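Local coordinates for protein oxaloacetate acetyl hydrolase (Cryphonectria parasitica, PDB 3LYE) that belongs to the phosphoenolpyruvate phosphomutase family of TIM-barrel proteins and binds calcium ions, at residues A[168-173]-A[196-201]. Sequence-based numbering, arbitrary orientation.
Sequences RTDALQ and LLEGFR
R168 and T169 pair with L196 and L197 as the ends of neighbouring parallel barrel strands: T169 N donates to L196 O (2.9 Å), and E198 N, just past its strand, donates to T169 O (3.1 Å). Beyond this the chains diverge, and a water joins T169 O, E198 O and L172 N. R168 suits its place because its extended chain (chi1 166°, chi2 171°) runs alongside L196, CD to CD2 at 3.9 Å, and brings the charge level with the strand end. There the guanidinium grips D170 side-on, NE to OD2 and NH2 to OD1, while the E198 carboxylate stacks over one face, offset toward the rim, planes 16° apart. E198 OE1 lies 3.8 Å from R168 NH1, a long salt bridge of charge alone; a water accepts weakly from NH1 and donates to OE1, which N221 also binds. T169 suits the turn: OG1 accepts from A171 N (an ST turn) and bonds D124. L172, branched and apolar, turns CD2 to L197 CD2, G199 O and the R201 guanidinium edge. R168, helped by K137 on D170, probably offsets repulsion between the two acids at the barrel's C-terminal mouth, where this fold keeps its active sites.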
# COMPACT_ATOMS: atom_id res chain seq x y z
N ARG A 168 -22.35 -16.94 2.22
CA ARG A 168 -22.77 -16.65 3.59
C ARG A 168 -24.07 -15.85 3.62
O ARG A 168 -24.25 -14.94 2.82
CB ARG A 168 -21.69 -15.81 4.30
CG ARG A 168 -22.16 -15.17 5.62
CD ARG A 168 -21.00 -14.55 6.35
NE ARG A 168 -21.48 -13.58 7.31
CZ ARG A 168 -20.72 -13.02 8.24
NH1 ARG A 168 -19.46 -13.38 8.37
NH2 ARG A 168 -21.23 -12.12 9.06
N THR A 169 -24.96 -16.23 4.54
CA THR A 169 -26.20 -15.51 4.71
C THR A 169 -26.27 -15.11 6.18
O THR A 169 -26.08 -15.92 7.10
CB THR A 169 -27.50 -16.23 4.28
OG1 THR A 169 -28.62 -15.38 4.57
CG2 THR A 169 -27.71 -17.52 4.97
N ASP A 170 -26.58 -13.84 6.36
CA ASP A 170 -26.74 -13.21 7.65
C ASP A 170 -28.22 -12.92 7.88
O ASP A 170 -28.57 -12.13 8.74
CB ASP A 170 -25.99 -11.89 7.64
CG ASP A 170 -24.51 -12.07 7.82
OD1 ASP A 170 -24.11 -12.39 8.95
OD2 ASP A 170 -23.76 -11.89 6.85
N ALA A 171 -29.10 -13.59 7.13
CA ALA A 171 -30.54 -13.37 7.24
C ALA A 171 -31.29 -14.02 8.42
O ALA A 171 -32.47 -13.72 8.61
CB ALA A 171 -31.22 -13.83 5.94
N LEU A 172 -30.66 -14.89 9.20
CA LEU A 172 -31.38 -15.53 10.30
C LEU A 172 -32.13 -14.63 11.26
O LEU A 172 -33.31 -14.85 11.51
CB LEU A 172 -30.46 -16.46 11.08
CG LEU A 172 -31.15 -17.36 12.11
CD1 LEU A 172 -32.02 -18.42 11.44
CD2 LEU A 172 -30.11 -18.02 12.98
N GLN A 173 -31.46 -13.62 11.78
CA GLN A 173 -32.05 -12.70 12.74
C GLN A 173 -33.26 -11.93 12.22
O GLN A 173 -34.33 -11.95 12.84
CB GLN A 173 -30.97 -11.71 13.16
CG GLN A 173 -31.30 -10.78 14.32
CD GLN A 173 -30.10 -9.93 14.69
OE1 GLN A 173 -30.20 -9.02 15.51
NE2 GLN A 173 -28.95 -10.21 14.06
N LEU A 196 -22.78 -21.04 4.24
CA LEU A 196 -22.51 -20.61 5.60
C LEU A 196 -23.72 -19.85 6.12
O LEU A 196 -24.06 -18.77 5.64
CB LEU A 196 -21.26 -19.71 5.66
CG LEU A 196 -21.02 -18.83 6.89
CD1 LEU A 196 -21.20 -19.57 8.18
CD2 LEU A 196 -19.62 -18.20 6.78
N LEU A 197 -24.43 -20.47 7.06
CA LEU A 197 -25.58 -19.87 7.71
C LEU A 197 -24.91 -19.31 8.99
O LEU A 197 -24.50 -20.05 9.87
CB LEU A 197 -26.66 -20.91 7.99
CG LEU A 197 -28.04 -20.34 8.32
CD1 LEU A 197 -29.12 -21.40 8.24
CD2 LEU A 197 -28.05 -19.68 9.69
N GLU A 198 -24.80 -18.00 9.05
CA GLU A 198 -24.15 -17.30 10.18
C GLU A 198 -25.02 -17.10 11.39
O GLU A 198 -26.19 -16.78 11.29
CB GLU A 198 -23.71 -15.90 9.72
CG GLU A 198 -23.00 -15.00 10.73
CD GLU A 198 -21.64 -15.51 11.15
OE1 GLU A 198 -21.01 -16.26 10.36
OE2 GLU A 198 -21.19 -15.16 12.26
N GLY A 199 -24.44 -17.31 12.54
CA GLY A 199 -25.16 -17.09 13.77
C GLY A 199 -26.25 -18.01 14.24
O GLY A 199 -27.31 -17.54 14.69
N PHE A 200 -26.01 -19.31 14.22
CA PHE A 200 -27.01 -20.24 14.68
C PHE A 200 -27.38 -19.90 16.13
O PHE A 200 -26.52 -19.46 16.92
CB PHE A 200 -26.49 -21.67 14.66
CG PHE A 200 -26.29 -22.23 13.29
CD1 PHE A 200 -27.38 -22.50 12.49
CD2 PHE A 200 -25.03 -22.53 12.81
CE1 PHE A 200 -27.23 -23.04 11.23
CE2 PHE A 200 -24.87 -23.06 11.53
CZ PHE A 200 -25.97 -23.32 10.75
N ARG A 201 -28.64 -20.10 16.47
CA ARG A 201 -29.11 -19.82 17.83
C ARG A 201 -29.02 -21.08 18.69
O ARG A 201 -29.05 -20.99 19.91
CB ARG A 201 -30.54 -19.26 17.79
CG ARG A 201 -30.54 -17.81 17.30
CD ARG A 201 -31.92 -17.17 17.16
NE ARG A 201 -31.83 -15.70 17.17
CZ ARG A 201 -31.38 -14.97 16.15
NH1 ARG A 201 -31.32 -13.65 16.25
NH2 ARG A 201 -31.00 -15.56 15.02
O HOH W 1 -18.35 -15.88 8.71
O HOH W 2 -27.78 -15.82 9.37